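Local coordinates for protein putative oxidoreductase (Klebsiella pneumoniae subsp. pneumoniae MGH 78578, PDB 3E82) that probably acts as an NAD(P)-dependent oxidoreductase of the Gfo/Idh/MocA family, its exact substrate and reaction being unassigned, at residues 6-11 with 31-36; 62-67 with 88-93; 106-111 with 322-327; 120-125 with 300-305. All coordinates share one frame; numbering follows the deposited sequence.

Following the chain from its N terminus, contact 1 closes first, bringing strand 33-39 beside strand 8-13 after one intervening helix. Contact 2 follows in series, joining residues 62-67 to the turn after helix 80-89; the two touch where Asn9 packs on the backbone of Asp67. Both lie within the Rossmann domain. The other two contacts reach across to the C-terminal part of the chain. Residues 120-125 with 300-305 close a span lying wholly within the longer one that 106-111 with 322-327 closes, so contact 4 nests in contact 3. They meet where Ala323 packs on Val123 and His125, while Tyr303 of contact 4 packs on Leu33 of contact 1.

Contact 1 of 4, residues 6-11 with 31-36; sequences NTINIA and PGLNLA
Two neighbouring parallel strands, 8-11 and 33-36, pair here inside the Rossmann sheet, the two strands of a beta-alpha-beta unit linked by helix 17-28. Ile8 N donates to Gly32 O and Asn34 N to Ile8 O; Ile10 N then reaches Asn34 O at 2.8 Å, and Ala36 N closes the series on Ile10 O at 3.1 Å. Gly32 leads into the strand with a positive phi of 95°, a conformation that glycine adopts readily. On one face, Leu33 lies alongside Ile8, its CD2 3.7 Å from Ile8 CB, and Ile10 CD1 meets Leu33 CB; branched aliphatic side chains suit this face, which helices 17-28 and 300-310 cover. The other face carries a polar pair. Asn34 has CG anti to its backbone N (chi1 170°), which brings ND2 within 2.9 Å of Asn9 OD1, the two amide planes 85° apart. Thr7 OG1 reaches the same oxygen at 2.8 Å from the opposite face of the Asn9 amide, and also bonds Ser4 OG. Asn9 ND2 bonds Ser4 O. Gripped from both faces at its oxygen and held at its nitrogen, the buried Asn9 amide has its orientation fixed and its polarity satisfied.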
# COMPACT_ATOMS: atom_id res chain seq x y z
N ASN B 6 -47.94 10.90 13.67
CA ASN B 6 -46.89 10.56 14.62
C ASN B 6 -45.62 9.99 14.00
O ASN B 6 -44.70 9.57 14.71
CB ASN B 6 -47.45 9.57 15.67
CG ASN B 6 -47.86 8.25 15.06
OD1 ASN B 6 -48.21 8.18 13.88
ND2 ASN B 6 -47.84 7.20 15.87
N THR B 7 -45.57 9.97 12.67
CA THR B 7 -44.39 9.45 11.98
C THR B 7 -43.63 10.56 11.26
O THR B 7 -44.13 11.67 11.07
CB THR B 7 -44.78 8.40 10.92
OG1 THR B 7 -45.81 8.93 10.07
CG2 THR B 7 -45.27 7.12 11.57
N ILE B 8 -42.39 10.24 10.88
CA ILE B 8 -41.56 11.18 10.15
C ILE B 8 -41.88 10.85 8.69
O ILE B 8 -41.44 9.82 8.16
CB ILE B 8 -40.06 10.95 10.47
CG1 ILE B 8 -39.79 11.35 11.92
CG2 ILE B 8 -39.19 11.78 9.54
CD1 ILE B 8 -38.37 11.06 12.40
N ASN B 9 -42.67 11.71 8.07
CA ASN B 9 -43.08 11.48 6.68
C ASN B 9 -42.03 11.92 5.67
O ASN B 9 -41.63 13.09 5.59
CB ASN B 9 -44.44 12.14 6.46
CG ASN B 9 -45.48 11.64 7.46
OD1 ASN B 9 -45.58 10.43 7.70
ND2 ASN B 9 -46.23 12.55 8.06
N ILE B 10 -41.60 10.94 4.88
CA ILE B 10 -40.54 11.13 3.90
C ILE B 10 -40.96 11.14 2.42
O ILE B 10 -41.87 10.43 2.00
CB ILE B 10 -39.49 10.00 4.05
CG1 ILE B 10 -38.92 9.99 5.47
CG2 ILE B 10 -38.39 10.16 3.02
CD1 ILE B 10 -38.17 8.71 5.82
N ALA B 11 -40.26 11.97 1.66
CA ALA B 11 -40.44 12.03 0.22
C ALA B 11 -39.08 11.58 -0.32
O ALA B 11 -38.06 12.22 -0.03
CB ALA B 11 -40.74 13.44 -0.24
N PRO B 31 -39.01 1.51 11.85
CA PRO B 31 -40.24 2.03 12.46
C PRO B 31 -40.10 3.52 12.80
O PRO B 31 -39.02 4.00 13.14
CB PRO B 31 -40.39 1.17 13.71
CG PRO B 31 -39.79 -0.12 13.30
CD PRO B 31 -38.54 0.32 12.58
N GLY B 32 -41.21 4.24 12.72
CA GLY B 32 -41.18 5.66 13.03
C GLY B 32 -41.00 6.48 11.77
O GLY B 32 -41.33 7.67 11.75
N LEU B 33 -40.49 5.84 10.73
CA LEU B 33 -40.29 6.51 9.45
C LEU B 33 -41.38 6.05 8.49
O LEU B 33 -41.72 4.88 8.44
CB LEU B 33 -38.92 6.15 8.86
CG LEU B 33 -37.68 6.55 9.66
CD1 LEU B 33 -36.45 6.26 8.81
CD2 LEU B 33 -37.74 8.05 10.02
N ASN B 34 -41.92 6.98 7.72
CA ASN B 34 -42.97 6.62 6.78
C ASN B 34 -42.67 7.17 5.38
O ASN B 34 -42.66 8.37 5.16
CB ASN B 34 -44.32 7.15 7.31
CG ASN B 34 -45.44 7.03 6.29
OD1 ASN B 34 -45.55 6.04 5.56
ND2 ASN B 34 -46.30 8.04 6.25
N LEU B 35 -42.40 6.27 4.45
CA LEU B 35 -42.14 6.66 3.07
C LEU B 35 -43.52 6.88 2.44
O LEU B 35 -44.19 5.93 2.02
CB LEU B 35 -41.40 5.54 2.33
CG LEU B 35 -41.10 5.79 0.85
CD1 LEU B 35 -40.42 7.14 0.65
CD2 LEU B 35 -40.23 4.66 0.32
N ALA B 36 -43.94 8.14 2.38
CA ALA B 36 -45.25 8.50 1.86
C ALA B 36 -45.24 9.02 0.43
O ALA B 36 -46.25 8.93 -0.27
CB ALA B 36 -45.89 9.54 2.77

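Contact 2 of 4, residues 62-67 with 88-93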
# COMPACT_ATOMS: atom_id res chain seq x y z
N ALA B 62 -42.57 17.59 -4.90
CA ALA B 62 -42.42 16.59 -3.85
C ALA B 62 -41.70 17.20 -2.65
O ALA B 62 -42.15 17.09 -1.51
CB ALA B 62 -41.63 15.40 -4.37
N VAL B 63 -40.58 17.86 -2.91
CA VAL B 63 -39.79 18.49 -1.87
C VAL B 63 -40.58 19.54 -1.08
O VAL B 63 -40.43 19.65 0.13
CB VAL B 63 -38.52 19.13 -2.46
CG1 VAL B 63 -37.88 20.04 -1.44
CG2 VAL B 63 -37.54 18.05 -2.89
N GLN B 64 -41.42 20.30 -1.77
CA GLN B 64 -42.20 21.36 -1.13
C GLN B 64 -43.56 20.97 -0.55
O GLN B 64 -44.26 21.81 0.01
CB GLN B 64 -42.38 22.52 -2.11
CG GLN B 64 -41.07 23.14 -2.55
CD GLN B 64 -41.23 24.18 -3.64
OE1 GLN B 64 -41.77 23.90 -4.71
NE2 GLN B 64 -40.75 25.39 -3.38
N HIS B 65 -43.93 19.70 -0.66
CA HIS B 65 -45.22 19.25 -0.14
C HIS B 65 -45.29 19.44 1.39
O HIS B 65 -44.39 19.01 2.11
CB HIS B 65 -45.44 17.79 -0.50
CG HIS B 65 -46.87 17.33 -0.41
ND1 HIS B 65 -47.57 17.29 0.77
CD2 HIS B 65 -47.70 16.83 -1.36
CE1 HIS B 65 -48.76 16.77 0.56
NE2 HIS B 65 -48.87 16.49 -0.73
N PRO B 66 -46.36 20.08 1.88
CA PRO B 66 -46.56 20.33 3.31
C PRO B 66 -46.56 19.10 4.21
O PRO B 66 -46.18 19.19 5.37
CB PRO B 66 -47.90 21.08 3.36
CG PRO B 66 -48.62 20.58 2.14
CD PRO B 66 -47.52 20.55 1.10
N ASP B 67 -46.98 17.96 3.68
CA ASP B 67 -47.02 16.74 4.48
C ASP B 67 -45.67 16.04 4.60
O ASP B 67 -45.56 15.01 5.26
CB ASP B 67 -48.04 15.75 3.91
CG ASP B 67 -49.47 16.21 4.09
OD1 ASP B 67 -49.69 17.20 4.82
OD2 ASP B 67 -50.37 15.56 3.51
N LEU B 88 -34.38 22.64 2.05
CA LEU B 88 -34.05 23.41 3.24
C LEU B 88 -34.84 24.72 3.31
O LEU B 88 -35.41 25.05 4.35
CB LEU B 88 -32.55 23.71 3.29
CG LEU B 88 -31.65 22.50 3.59
CD1 LEU B 88 -30.18 22.94 3.57
CD2 LEU B 88 -32.00 21.91 4.96
N ASN B 89 -34.86 25.45 2.20
CA ASN B 89 -35.61 26.71 2.15
C ASN B 89 -37.10 26.46 2.37
O ASN B 89 -37.84 27.36 2.79
CB ASN B 89 -35.36 27.41 0.81
CG ASN B 89 -34.09 28.26 0.82
OD1 ASN B 89 -33.37 28.34 -0.18
ND2 ASN B 89 -33.81 28.90 1.95
N ALA B 90 -37.54 25.23 2.12
CA ALA B 90 -38.94 24.86 2.30
C ALA B 90 -39.19 24.34 3.72
O ALA B 90 -40.27 23.83 4.02
CB ALA B 90 -39.33 23.78 1.29
N GLY B 91 -38.19 24.49 4.58
CA GLY B 91 -38.33 24.03 5.95
C GLY B 91 -38.32 22.52 6.14
O GLY B 91 -38.86 22.03 7.13
N LYS B 92 -37.72 21.78 5.21
CA LYS B 92 -37.67 20.32 5.34
C LYS B 92 -36.29 19.84 5.79
O LYS B 92 -35.28 20.50 5.59
CB LYS B 92 -38.00 19.65 4.00
CG LYS B 92 -39.49 19.53 3.66
CD LYS B 92 -40.17 20.88 3.60
CE LYS B 92 -41.59 20.78 3.02
NZ LYS B 92 -42.57 20.17 3.95
N HIS B 93 -36.28 18.67 6.44
CA HIS B 93 -35.03 18.07 6.87
C HIS B 93 -34.52 17.40 5.60
O HIS B 93 -35.33 17.00 4.75
CB HIS B 93 -35.28 17.02 7.95
CG HIS B 93 -35.77 17.60 9.24
ND1 HIS B 93 -35.01 18.47 9.99
CD2 HIS B 93 -36.94 17.46 9.89
CE1 HIS B 93 -35.71 18.85 11.06
NE2 HIS B 93 -36.88 18.24 11.02
O HOH W 1 -44.26 22.54 2.62
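Lys92 lays its aliphatic chain across residues 63-65, with CE 3.3 Å from Val63 O and CG and CD also passing over that carbonyl oxygen. Bends at chi2 (60°) and chi4 (73°) turn the chain so that its ammonium group arrives at His65, where NZ donates to His65 O at 2.8 Å, approaching from above the carbonyl plane. NZ also bonds Val68 O, its main polar partner, just past residues 62-67, and a water that donates to Gln64 O takes a weak bond from it. Lysine suits the place: its long chain packs against the backbone while its tip supplies protons to the carbonyl oxygens of His65 and Val68. On the other side of the contact, helix 80-89 finishes in a Schellman motif, with Gly91 at positive phi as the C-prime residue, Gly91 N bonded to Leu88 O and Lys92 N to Ala87 O. This turn leads the chain into strand 93-96 of the Rossmann sheet. Ala90, just past the helix, directs its small CB at the other segment, 4.3 Å from Gln64 CG. Beyond the lysine bond, His65 ND1 accepts from Asp67 N in the plane of its ring at 3.0 Å, which helps fix the rotation of the imidazole, its edge turned to the Asp67 backbone.

Contact 3 of 4, residues 106-111 with 322-327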
# COMPACT_ATOMS: atom_id res chain seq x y z
N GLU B 106 -20.39 25.06 -2.35
CA GLU B 106 -21.82 24.79 -2.26
C GLU B 106 -22.11 23.94 -1.02
O GLU B 106 -23.14 24.12 -0.37
CB GLU B 106 -22.35 24.10 -3.52
CG GLU B 106 -22.08 24.89 -4.79
CD GLU B 106 -23.27 24.90 -5.75
OE1 GLU B 106 -23.98 23.88 -5.84
OE2 GLU B 106 -23.47 25.94 -6.43
N ALA B 107 -21.21 23.02 -0.70
CA ALA B 107 -21.40 22.19 0.49
C ALA B 107 -21.45 23.14 1.69
O ALA B 107 -22.34 23.05 2.53
CB ALA B 107 -20.25 21.20 0.64
N ARG B 108 -20.50 24.07 1.76
CA ARG B 108 -20.47 25.01 2.87
C ARG B 108 -21.72 25.86 2.91
O ARG B 108 -22.23 26.19 3.99
CB ARG B 108 -19.23 25.90 2.79
CG ARG B 108 -17.94 25.16 3.09
CD ARG B 108 -16.74 26.10 3.25
NE ARG B 108 -15.59 25.38 3.80
CZ ARG B 108 -14.57 24.92 3.08
NH1 ARG B 108 -14.53 25.10 1.77
NH2 ARG B 108 -13.59 24.24 3.68
N GLU B 109 -22.23 26.23 1.74
CA GLU B 109 -23.43 27.05 1.67
C GLU B 109 -24.61 26.27 2.24
O GLU B 109 -25.40 26.82 3.00
CB GLU B 109 -23.69 27.50 0.23
CG GLU B 109 -22.54 28.31 -0.36
CD GLU B 109 -22.83 28.87 -1.75
OE1 GLU B 109 -23.52 28.19 -2.55
OE2 GLU B 109 -22.35 29.99 -2.05
N LEU B 110 -24.72 24.99 1.88
CA LEU B 110 -25.81 24.16 2.39
C LEU B 110 -25.74 24.00 3.91
O LEU B 110 -26.75 24.08 4.60
CB LEU B 110 -25.81 22.78 1.72
CG LEU B 110 -26.16 22.78 0.23
CD1 LEU B 110 -26.26 21.36 -0.28
CD2 LEU B 110 -27.49 23.51 0.01
N ILE B 111 -24.53 23.79 4.43
CA ILE B 111 -24.34 23.65 5.87
C ILE B 111 -24.86 24.91 6.57
O ILE B 111 -25.63 24.82 7.53
CB ILE B 111 -22.84 23.41 6.20
CG1 ILE B 111 -22.41 22.04 5.66
CG2 ILE B 111 -22.62 23.47 7.72
CD1 ILE B 111 -20.93 21.72 5.85
N GLU B 322 -18.89 16.59 8.43
CA GLU B 322 -18.12 15.36 8.30
C GLU B 322 -18.09 14.95 6.84
O GLU B 322 -17.13 14.33 6.39
CB GLU B 322 -18.73 14.25 9.15
CG GLU B 322 -18.77 14.60 10.63
CD GLU B 322 -19.07 13.42 11.52
OE1 GLU B 322 -19.64 12.41 11.04
OE2 GLU B 322 -18.74 13.50 12.72
N ALA B 323 -19.13 15.29 6.10
CA ALA B 323 -19.18 14.98 4.68
C ALA B 323 -18.23 15.95 3.98
O ALA B 323 -17.58 15.61 2.99
CB ALA B 323 -20.60 15.13 4.13
N LEU B 324 -18.16 17.18 4.50
CA LEU B 324 -17.27 18.20 3.95
C LEU B 324 -15.81 17.75 4.12
O LEU B 324 -14.96 17.98 3.24
CB LEU B 324 -17.49 19.53 4.67
CG LEU B 324 -16.70 20.75 4.19
CD1 LEU B 324 -17.25 21.23 2.85
CD2 LEU B 324 -16.78 21.88 5.22
N ALA B 325 -15.51 17.12 5.25
CA ALA B 325 -14.17 16.63 5.54
C ALA B 325 -13.77 15.56 4.52
O ALA B 325 -12.65 15.55 4.04
CB ALA B 325 -14.12 16.05 6.96
N VAL B 326 -14.69 14.65 4.21
CA VAL B 326 -14.42 13.60 3.22
C VAL B 326 -14.11 14.25 1.88
O VAL B 326 -13.16 13.87 1.19
CB VAL B 326 -15.65 12.67 3.05
CG1 VAL B 326 -15.47 11.78 1.81
CG2 VAL B 326 -15.83 11.83 4.30
N MSE B 327 -14.90 15.26 1.52
CA MSE B 327 -14.70 15.95 0.25
C MSE B 327 -13.32 16.60 0.23
O MSE B 327 -12.63 16.58 -0.78
CB MSE B 327 -15.78 17.02 0.04
CG MSE B 327 -17.16 16.46 -0.27
SE MSE B 327 -18.44 17.90 -0.66
CE MSE B 327 -17.47 18.74 -2.11
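Leu324 reaches across to Ala107, Arg108 and Ile111, and it carries most of the contact. Its CD1 lies 3.7 Å from Ala107 CB, while CD2 comes within 4.2 Å of Ile111 CD1 and 4.0 Å of Arg108 NE. CG stands anti to the backbone N (chi1 -177°) and is directed toward the other helix, where CD1 and CD2 spread over Ala107 and Arg108. The axes of the two segments approach to 10.4 Å, a gap that the long leucine spans to reach the short methyl of Ala107. Met327, a selenomethionine one turn along from Leu324, has its chain extended as far as the selenium (chi2 -176°), which sets SE 4.0 Å from the same Ala107 CB, so that this one small methyl is met by two large side chains. The Arg108 chain is extended from CG to NE and crosses Leu324 at about a right angle, its CG 4.0 Å from Leu324 CD1. Arg108 CG and NE thus both lie against the leucine methyls, while NE and NH2 are bonded beyond the segments. NE forms a salt bridge with Glu351 and NH2 bonds Asp346 O, which together fix how the guanidinium is turned; Glu351 itself also touches Leu324. The two segments run antiparallel, their N-to-C directions 173° apart. Helix 104-116 belongs to the Rossmann part, where Leu110 rests on helix 80-89. Helix 320-339 lies in the C-terminal family region, with Val326 and Ala325 against helix 176-192, Ala325 also against helix 349-356, and Ala323 against Val123 of strand 121-123, so the contact joins a helix of each part.

Contact 4 of 4, residues 120-125 with 300-305; sequences LLSVFH and RQYYML
Phe124 turns the edge of its ring onto one face of the Tyr302 ring, a T-shaped pair with planes at 90° and centroids 5.2 Å apart. Phe124 CD1 stands over the rim of the tyrosine ring, 3.7 Å from Tyr302 CD2. Tyr302 CD2 in turn lies over the centre of one face of Tyr303, whose CE2 also meets Phe124 CE1 at 3.9 Å; the Phe124 and Tyr303 rings are inclined at 37°. The three form an aromatic cluster that His23 joins, its ring meeting Phe124 and its ND1 bonded to Tyr303 OH. At the far end of Tyr302, OH donates to Ser122 OG at 2.8 Å, with Val123 O a further 3.2 Å neighbour of that hydroxyl. Tyrosine fits because its flat ring packs in the cluster while its hydroxyl meets a polar partner, and Ser122, small and polar, offers OG as the acceptor. Ser122 belongs to strand 121-123, the last strand of the parallel Rossmann sheet, and Tyr302 to helix 300-310, which comes from the C-terminal part of the chain and packs over one face of the sheet, reaching from strand 121-123 to Leu33. In Tyr302, CG anti to the backbone N (chi1 178°) projects the ring from the helix toward the strand. Ser122 OG has a second partner in Val318 O. Just beyond the strand, Phe124 is the centre of an inverse gamma turn, with His125 N bonded to Val123 O at 2.8 Å.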
# COMPACT_ATOMS: atom_id res chain seq x y z
N LEU B 120 -32.27 19.70 10.09
CA LEU B 120 -31.20 18.71 10.00
C LEU B 120 -30.83 18.45 8.55
O LEU B 120 -31.70 18.27 7.69
CB LEU B 120 -31.61 17.38 10.65
CG LEU B 120 -30.56 16.24 10.59
CD1 LEU B 120 -30.72 15.34 11.80
CD2 LEU B 120 -30.69 15.44 9.28
N LEU B 121 -29.53 18.44 8.28
CA LEU B 121 -29.01 18.15 6.95
C LEU B 121 -27.98 17.05 7.15
O LEU B 121 -27.14 17.16 8.04
CB LEU B 121 -28.33 19.37 6.34
CG LEU B 121 -27.46 19.13 5.09
CD1 LEU B 121 -28.30 18.58 3.95
CD2 LEU B 121 -26.81 20.43 4.67
N SER B 122 -28.03 16.01 6.34
CA SER B 122 -27.06 14.92 6.46
C SER B 122 -26.72 14.35 5.09
O SER B 122 -27.39 14.67 4.10
CB SER B 122 -27.63 13.82 7.37
OG SER B 122 -26.64 12.86 7.67
N VAL B 123 -25.68 13.53 5.03
CA VAL B 123 -25.26 12.91 3.78
C VAL B 123 -25.22 11.41 4.02
O VAL B 123 -24.83 10.97 5.10
CB VAL B 123 -23.86 13.42 3.34
CG1 VAL B 123 -23.44 12.75 2.04
CG2 VAL B 123 -23.90 14.94 3.18
N PHE B 124 -25.61 10.63 3.02
CA PHE B 124 -25.69 9.18 3.14
C PHE B 124 -24.36 8.42 3.21
O PHE B 124 -24.03 7.66 2.31
CB PHE B 124 -26.57 8.62 2.00
CG PHE B 124 -27.06 7.20 2.23
CD1 PHE B 124 -27.78 6.86 3.38
CD2 PHE B 124 -26.86 6.22 1.26
CE1 PHE B 124 -28.28 5.56 3.56
CE2 PHE B 124 -27.36 4.92 1.42
CZ PHE B 124 -28.07 4.59 2.57
N HIS B 125 -23.59 8.66 4.27
CA HIS B 125 -22.34 7.93 4.48
C HIS B 125 -22.85 6.73 5.26
O HIS B 125 -22.87 6.71 6.49
CB HIS B 125 -21.36 8.77 5.29
CG HIS B 125 -20.65 9.80 4.48
ND1 HIS B 125 -19.83 9.47 3.42
CD2 HIS B 125 -20.61 11.15 4.58
CE1 HIS B 125 -19.31 10.58 2.91
NE2 HIS B 125 -19.77 11.61 3.60
N ARG B 300 -29.08 0.10 8.39
CA ARG B 300 -30.38 0.65 8.77
C ARG B 300 -30.11 1.61 9.93
O ARG B 300 -30.94 2.47 10.25
CB ARG B 300 -31.34 -0.46 9.23
CG ARG B 300 -31.77 -1.42 8.13
CD ARG B 300 -32.54 -2.63 8.68
NE ARG B 300 -33.67 -2.24 9.52
CZ ARG B 300 -33.67 -2.25 10.85
NH1 ARG B 300 -32.59 -2.65 11.51
NH2 ARG B 300 -34.75 -1.86 11.52
N GLN B 301 -28.95 1.45 10.58
CA GLN B 301 -28.58 2.30 11.70
C GLN B 301 -28.56 3.77 11.27
O GLN B 301 -28.92 4.65 12.05
CB GLN B 301 -27.21 1.92 12.26
CG GLN B 301 -27.20 0.68 13.16
CD GLN B 301 -27.99 0.89 14.45
OE1 GLN B 301 -27.80 1.88 15.16
NE2 GLN B 301 -28.87 -0.05 14.77
N TYR B 302 -28.15 4.03 10.03
CA TYR B 302 -28.12 5.41 9.55
C TYR B 302 -29.51 6.05 9.71
O TYR B 302 -29.64 7.14 10.24
CB TYR B 302 -27.73 5.47 8.07
CG TYR B 302 -27.74 6.88 7.53
CD1 TYR B 302 -26.65 7.73 7.71
CD2 TYR B 302 -28.88 7.40 6.87
CE1 TYR B 302 -26.67 9.05 7.25
CE2 TYR B 302 -28.91 8.72 6.42
CZ TYR B 302 -27.80 9.54 6.62
OH TYR B 302 -27.82 10.85 6.21
N TYR B 303 -30.55 5.35 9.25
CA TYR B 303 -31.90 5.88 9.34
C TYR B 303 -32.49 5.82 10.75
O TYR B 303 -33.27 6.69 11.13
CB TYR B 303 -32.82 5.15 8.34
CG TYR B 303 -32.72 5.72 6.94
CD1 TYR B 303 -33.12 7.03 6.68
CD2 TYR B 303 -32.20 4.98 5.88
CE1 TYR B 303 -33.00 7.59 5.41
CE2 TYR B 303 -32.07 5.52 4.60
CZ TYR B 303 -32.47 6.84 4.37
OH TYR B 303 -32.34 7.40 3.11
N MSE B 304 -32.10 4.82 11.53
CA MSE B 304 -32.60 4.72 12.90
C MSE B 304 -32.03 5.90 13.70
O MSE B 304 -32.73 6.50 14.51
CB MSE B 304 -32.16 3.40 13.52
CG MSE B 304 -32.61 2.20 12.73
SE MSE B 304 -32.11 0.53 13.56
CE MSE B 304 -30.71 -0.08 12.40
N LEU B 305 -30.77 6.23 13.44
CA LEU B 305 -30.13 7.34 14.13
C LEU B 305 -30.63 8.70 13.63
O LEU B 305 -30.81 9.63 14.41
CB LEU B 305 -28.61 7.23 14.00
CG LEU B 305 -27.99 6.00 14.70
CD1 LEU B 305 -26.51 5.91 14.37
CD2 LEU B 305 -28.19 6.11 16.21